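Flavin-dependent monooxygenase, oxygenase subunit HsaA (Rhodococcus sp., PDB 2RFQ) catalyses, with reduced FMN and O2, the ortho-hydroxylation of the secosteroid phenol 3-HSA to the catechol 3,4-DHSA during bacterial cholesterol breakdown. Local coordinates at residues A[45-58]-A[101-115]. Residues are numbered along the deposited sequence; the frame is centred on the assembly and turned at random.
Sequences QETGFFRLLQPEQW and QQAQEDVWGNDTDVR
Trp58 lies against helix 101-108 with CE3 of Trp108 over one face of its indole, 3.3 Å from Trp58 CD1; the rings meet obliquely, planes 51° apart. Trp108 CB adds a CH-pi contact on that face. In the indole plane, Trp58 NE1 donates a nearly straight 2.8 Å bond to Gln104 OE1. A phenylalanine here would probably leave that amide oxygen without its indole donor and open a gap next to Gln104 and Glu105. Gln57 and Gln101, approaching from opposite directions, pair nearly coplanar amides through two hydrogen bonds, each NE2 to the other's OE1.

Gln54, extended with CG anti to the backbone N (chi1 -176°), sets NE2 3.3 Å above the centre of the Trp108 indole while donating in its amide plane to Thr112 O. Trp108 NE1 donates in the ring plane to Val114 O, which helps set the indole's rotation. Arg51 NH2 hydrogen-bonds Thr112 OG1 in the guanidinium plane (2.8 Å) and forms a salt bridge, by charge alone, to Asp113 OD1 well out of that plane. The Gln45 amide stacks on the Asp113 carboxylate (planes 11° apart), Arg115 NH1 donates to a lone pair of Gln45 OE1, and Arg115 CD makes a CH-pi contact over the Phe50 ring face.

Asn224 also bonds Gln57 and Gln104. The contact joins helix 38-47 and the following turns to helix 101-108 and the loop leading to strand 116-119, within the helical N-terminal domain of the acyl-CoA dehydrogenase fold.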
loop_
_atom_site.group_PDB
_atom_site.type_symbol
_atom_site.label_atom_id
_atom_site.label_comp_id
_atom_site.label_asym_id
_atom_site.label_seq_id
_atom_site.Cartn_x
_atom_site.Cartn_y
_atom_site.Cartn_z
ATOM N N GLN A 45 14.582 2.916 37.909
ATOM C CA GLN A 45 15.898 3.288 38.434
ATOM C C GLN A 45 16.532 2.068 39.133
ATOM O O GLN A 45 17.695 1.731 38.893
ATOM C CB GLN A 45 15.787 4.469 39.406
ATOM C CG GLN A 45 17.107 4.833 40.091
ATOM C CD GLN A 45 16.981 5.990 41.071
ATOM O OE1 GLN A 45 16.365 7.009 40.780
ATOM N NE2 GLN A 45 17.565 5.831 42.246
ATOM N N GLU A 46 15.745 1.396 39.970
ATOM C CA GLU A 46 16.257 0.248 40.720
ATOM C C GLU A 46 16.657 -0.944 39.842
ATOM O O GLU A 46 17.474 -1.762 40.257
ATOM C CB GLU A 46 15.280 -0.155 41.824
ATOM C CG GLU A 46 15.157 0.914 42.901
ATOM C CD GLU A 46 13.967 0.700 43.828
ATOM O OE1 GLU A 46 13.160 -0.234 43.590
ATOM O OE2 GLU A 46 13.838 1.485 44.794
ATOM N N THR A 47 16.130 -1.025 38.621
ATOM C CA THR A 47 16.581 -2.099 37.711
ATOM C C THR A 47 18.007 -1.855 37.213
ATOM O O THR A 47 18.650 -2.780 36.751
ATOM C CB THR A 47 15.709 -2.248 36.457
ATOM O OG1 THR A 47 15.878 -1.099 35.585
ATOM C CG2 THR A 47 14.243 -2.456 36.845
ATOM N N GLY A 48 18.464 -0.606 37.283
ATOM C CA GLY A 48 19.726 -0.200 36.662
ATOM C C GLY A 48 19.568 0.383 35.267
ATOM O O GLY A 48 20.545 0.786 34.630
ATOM N N PHE A 49 18.329 0.437 34.780
ATOM C CA PHE A 49 18.061 0.886 33.422
ATOM C C PHE A 49 18.702 2.231 33.063
ATOM O O PHE A 49 19.315 2.360 32.008
ATOM C CB PHE A 49 16.545 0.984 33.143
ATOM C CG PHE A 49 16.264 1.680 31.826
ATOM C CD1 PHE A 49 16.470 0.995 30.616
ATOM C CD2 PHE A 49 15.884 3.022 31.796
ATOM C CE1 PHE A 49 16.298 1.642 29.383
ATOM C CE2 PHE A 49 15.677 3.683 30.567
ATOM C CZ PHE A 49 15.899 2.980 29.348
ATOM N N PHE A 50 18.517 3.239 33.912
ATOM C CA PHE A 50 19.022 4.579 33.565
ATOM C C PHE A 50 20.555 4.611 33.525
ATOM O O PHE A 50 21.134 5.452 32.841
ATOM C CB PHE A 50 18.447 5.661 34.478
ATOM C CG PHE A 50 16.956 5.835 34.314
ATOM C CD1 PHE A 50 16.436 6.318 33.118
ATOM C CD2 PHE A 50 16.088 5.467 35.338
ATOM C CE1 PHE A 50 15.046 6.434 32.929
ATOM C CE2 PHE A 50 14.682 5.583 35.166
ATOM C CZ PHE A 50 14.181 6.074 33.967
ATOM N N ARG A 51 21.184 3.662 34.215
ATOM C CA ARG A 51 22.652 3.570 34.206
ATOM C C ARG A 51 23.217 2.929 32.937
ATOM O O ARG A 51 24.429 2.942 32.738
ATOM C CB ARG A 51 23.147 2.771 35.426
ATOM C CG ARG A 51 22.753 3.393 36.736
ATOM C CD ARG A 51 23.520 2.694 37.855
ATOM N NE ARG A 51 23.410 3.398 39.129
ATOM C CZ ARG A 51 24.105 4.486 39.477
ATOM N NH1 ARG A 51 24.978 5.061 38.634
ATOM N NH2 ARG A 51 23.922 5.007 40.687
ATOM N N LEU A 52 22.356 2.377 32.081
ATOM C CA LEU A 52 22.847 1.617 30.930
ATOM C C LEU A 52 23.858 2.370 30.053
ATOM O O LEU A 52 24.909 1.812 29.747
ATOM C CB LEU A 52 21.705 1.072 30.077
ATOM C CG LEU A 52 21.041 -0.184 30.642
ATOM C CD1 LEU A 52 19.805 -0.532 29.792
ATOM C CD2 LEU A 52 22.000 -1.363 30.688
ATOM N N LEU A 53 23.541 3.604 29.650
ATOM C CA LEU A 53 24.487 4.386 28.828
ATOM C C LEU A 53 25.295 5.415 29.645
ATOM O O LEU A 53 25.983 6.277 29.071
ATOM C CB LEU A 53 23.783 5.068 27.648
ATOM C CG LEU A 53 23.111 4.097 26.662
ATOM C CD1 LEU A 53 22.454 4.901 25.561
ATOM C CD2 LEU A 53 24.096 3.104 26.044
ATOM N N GLN A 54 25.168 5.344 30.970
ATOM C CA GLN A 54 25.935 6.222 31.862
ATOM C C GLN A 54 27.397 5.741 31.969
ATOM O O GLN A 54 27.643 4.539 31.925
ATOM C CB GLN A 54 25.273 6.247 33.237
ATOM C CG GLN A 54 25.921 7.186 34.233
ATOM C CD GLN A 54 25.188 7.179 35.561
ATOM O OE1 GLN A 54 24.776 6.123 36.036
ATOM N NE2 GLN A 54 25.033 8.350 36.174
ATOM N N PRO A 55 28.360 6.680 32.023
ATOM C CA PRO A 55 29.790 6.283 32.111
ATOM C C PRO A 55 30.149 5.458 33.342
ATOM O O PRO A 55 29.531 5.602 34.413
ATOM C CB PRO A 55 30.541 7.630 32.082
ATOM C CG PRO A 55 29.591 8.546 31.300
ATOM C CD PRO A 55 28.219 8.143 31.836
ATOM N N GLU A 56 31.128 4.573 33.165
ATOM C CA GLU A 56 31.622 3.773 34.275
ATOM C C GLU A 56 32.056 4.644 35.472
ATOM O O GLU A 56 31.873 4.249 36.629
ATOM C CB GLU A 56 32.763 2.888 33.791
ATOM C CG GLU A 56 33.308 1.934 34.852
ATOM C CD GLU A 56 34.378 2.560 35.716
ATOM O OE1 GLU A 56 34.975 3.578 35.303
ATOM O OE2 GLU A 56 34.634 2.013 36.815
ATOM N N GLN A 57 32.605 5.832 35.207
ATOM C CA GLN A 57 33.128 6.660 36.317
ATOM C C GLN A 57 32.007 7.100 37.264
ATOM O O GLN A 57 32.269 7.436 38.424
ATOM C CB GLN A 57 33.918 7.874 35.811
ATOM C CG GLN A 57 33.097 8.920 35.095
ATOM C CD GLN A 57 33.846 10.228 34.955
ATOM O OE1 GLN A 57 34.360 10.782 35.955
ATOM N NE2 GLN A 57 33.910 10.737 33.729
ATOM N N TRP A 58 30.764 7.083 36.772
ATOM C CA TRP A 58 29.598 7.498 37.562
ATOM C C TRP A 58 28.762 6.283 38.023
ATOM O O TRP A 58 27.609 6.421 38.440
ATOM C CB TRP A 58 28.720 8.496 36.767
ATOM C CG TRP A 58 29.468 9.702 36.323
ATOM C CD1 TRP A 58 29.779 10.051 35.036
ATOM C CD2 TRP A 58 30.066 10.698 37.165
ATOM N NE1 TRP A 58 30.512 11.224 35.028
ATOM C CE2 TRP A 58 30.701 11.635 36.322
ATOM C CE3 TRP A 58 30.097 10.907 38.548
ATOM C CZ2 TRP A 58 31.380 12.757 36.821
ATOM C CZ3 TRP A 58 30.779 12.017 39.049
ATOM C CH2 TRP A 58 31.413 12.926 38.182
ATOM N N GLN A 101 33.896 17.287 31.862
ATOM C CA GLN A 101 33.944 16.584 33.127
ATOM C C GLN A 101 33.281 17.416 34.227
ATOM O O GLN A 101 32.587 16.877 35.101
ATOM C CB GLN A 101 35.402 16.281 33.502
ATOM C CG GLN A 101 35.566 15.625 34.857
ATOM C CD GLN A 101 35.114 14.175 34.883
ATOM O OE1 GLN A 101 35.141 13.479 33.863
ATOM N NE2 GLN A 101 34.696 13.709 36.067
ATOM N N GLN A 102 33.476 18.734 34.175
ATOM C CA GLN A 102 32.935 19.613 35.213
ATOM C C GLN A 102 31.418 19.606 35.185
ATOM O O GLN A 102 30.778 19.581 36.232
ATOM C CB GLN A 102 33.472 21.034 35.042
ATOM C CG GLN A 102 33.071 21.987 36.152
ATOM C CD GLN A 102 33.585 23.414 35.886
ATOM O OE1 GLN A 102 34.438 23.637 35.007
ATOM N NE2 GLN A 102 33.076 24.382 36.645
ATOM N N ALA A 103 30.840 19.609 33.982
ATOM C CA ALA A 103 29.375 19.538 33.842
ATOM C C ALA A 103 28.829 18.215 34.409
ATOM O O ALA A 103 27.826 18.194 35.128
ATOM C CB ALA A 103 28.972 19.690 32.381
ATOM N N GLN A 104 29.513 17.112 34.117
ATOM C CA GLN A 104 29.097 15.809 34.679
ATOM C C GLN A 104 29.188 15.804 36.201
ATOM O O GLN A 104 28.318 15.272 36.870
ATOM C CB GLN A 104 29.958 14.684 34.125
ATOM C CG GLN A 104 29.835 14.488 32.628
ATOM C CD GLN A 104 30.931 13.587 32.102
ATOM O OE1 GLN A 104 31.092 12.460 32.573
ATOM N NE2 GLN A 104 31.722 14.102 31.157
ATOM N N GLU A 105 30.249 16.406 36.742
ATOM C CA GLU A 105 30.390 16.549 38.181
ATOM C C GLU A 105 29.244 17.407 38.757
ATOM O O GLU A 105 28.674 17.081 39.802
ATOM C CB GLU A 105 31.764 17.143 38.531
ATOM C CG GLU A 105 31.946 17.447 40.026
ATOM C CD GLU A 105 32.159 16.209 40.895
ATOM O OE1 GLU A 105 32.638 15.168 40.382
ATOM O OE2 GLU A 105 31.858 16.288 42.115
ATOM N N ASP A 106 28.889 18.495 38.070
ATOM C CA ASP A 106 27.742 19.318 38.494
ATOM C C ASP A 106 26.467 18.506 38.675
ATOM O O ASP A 106 25.737 18.689 39.648
ATOM C CB ASP A 106 27.484 20.459 37.505
ATOM C CG ASP A 106 28.565 21.529 37.526
ATOM O OD1 ASP A 106 29.394 21.564 38.451
ATOM O OD2 ASP A 106 28.563 22.348 36.593
ATOM N N VAL A 107 26.220 17.607 37.723
ATOM C CA VAL A 107 25.009 16.805 37.707
ATOM C C VAL A 107 25.059 15.616 38.663
ATOM O O VAL A 107 24.111 15.399 39.432
ATOM C CB VAL A 107 24.696 16.344 36.265
ATOM C CG1 VAL A 107 23.480 15.429 36.239
ATOM C CG2 VAL A 107 24.485 17.594 35.367
ATOM N N TRP A 108 26.162 14.869 38.612
ATOM C CA TRP A 108 26.236 13.559 39.272
ATOM C C TRP A 108 27.197 13.494 40.458
ATOM O O TRP A 108 27.311 12.440 41.112
ATOM C CB TRP A 108 26.639 12.481 38.257
ATOM C CG TRP A 108 25.552 12.108 37.261
ATOM C CD1 TRP A 108 24.202 11.990 37.509
ATOM C CD2 TRP A 108 25.741 11.756 35.887
ATOM N NE1 TRP A 108 23.536 11.616 36.349
ATOM C CE2 TRP A 108 24.457 11.464 35.344
ATOM C CE3 TRP A 108 26.868 11.680 35.051
ATOM C CZ2 TRP A 108 24.277 11.079 34.007
ATOM C CZ3 TRP A 108 26.690 11.294 33.720
ATOM C CH2 TRP A 108 25.400 10.998 33.209
ATOM N N GLY A 109 27.879 14.600 40.743
ATOM C CA GLY A 109 28.901 14.610 41.781
ATOM C C GLY A 109 28.432 14.156 43.154
ATOM O O GLY A 109 29.243 13.643 43.934
ATOM N N ASN A 110 27.149 14.347 43.465
ATOM C CA ASN A 110 26.620 13.965 44.783
ATOM C C ASN A 110 25.627 12.813 44.723
ATOM O O ASN A 110 25.338 12.173 45.739
ATOM C CB ASN A 110 25.969 15.166 45.478
ATOM C CG ASN A 110 26.991 16.214 45.935
ATOM O OD1 ASN A 110 26.792 17.421 45.728
ATOM N ND2 ASN A 110 28.080 15.764 46.542
ATOM N N ASP A 111 25.131 12.539 43.519
ATOM C CA ASP A 111 24.045 11.584 43.330
ATOM C C ASP A 111 24.071 11.133 41.874
ATOM O O ASP A 111 23.652 11.864 40.969
ATOM C CB ASP A 111 22.702 12.255 43.696
ATOM C CG ASP A 111 21.493 11.331 43.540
ATOM O OD1 ASP A 111 21.623 10.214 42.987
ATOM O OD2 ASP A 111 20.395 11.752 43.977
ATOM N N THR A 112 24.567 9.920 41.650
ATOM C CA THR A 112 24.698 9.411 40.276
ATOM C C THR A 112 23.394 8.891 39.697
ATOM O O THR A 112 23.374 8.428 38.552
ATOM C CB THR A 112 25.798 8.335 40.141
ATOM O OG1 THR A 112 25.505 7.233 41.014
ATOM C CG2 THR A 112 27.142 8.935 40.555
ATOM N N ASP A 113 22.308 8.976 40.458
ATOM C CA ASP A 113 20.969 8.628 39.932
ATOM C C ASP A 113 20.184 9.834 39.412
ATOM O O ASP A 113 19.047 9.699 38.996
ATOM C CB ASP A 113 20.137 7.901 41.001
ATOM C CG ASP A 113 20.684 6.533 41.325
ATOM O OD1 ASP A 113 20.786 5.687 40.409
ATOM O OD2 ASP A 113 21.027 6.311 42.503
ATOM N N VAL A 114 20.774 11.024 39.458
ATOM C CA VAL A 114 20.067 12.207 38.954
ATOM C C VAL A 114 19.725 12.034 37.456
ATOM O O VAL A 114 20.522 11.483 36.698
ATOM C CB VAL A 114 20.904 13.476 39.214
ATOM C CG1 VAL A 114 20.405 14.664 38.383
ATOM C CG2 VAL A 114 20.887 13.795 40.722
ATOM N N ARG A 115 18.540 12.511 37.063
ATOM C CA ARG A 115 18.039 12.417 35.690
ATOM C C ARG A 115 17.959 13.799 35.039
ATOM O O ARG A 115 17.855 14.839 35.718
ATOM C CB ARG A 115 16.656 11.769 35.669
ATOM C CG ARG A 115 16.686 10.276 35.978
ATOM C CD ARG A 115 15.287 9.689 35.912
ATOM N NE ARG A 115 14.483 9.947 37.105
ATOM C CZ ARG A 115 14.530 9.198 38.215
ATOM N NH1 ARG A 115 15.388 8.168 38.315
ATOM N NH2 ARG A 115 13.746 9.503 39.247
HETATM O O HOH W 1 13.203 7.701 41.291
HETATM O O HOH W 2 16.843 10.246 41.200
HETATM O O HOH W 3 21.216 3.140 41.036
HETATM O O HOH W 4 23.087 4.939 43.430
#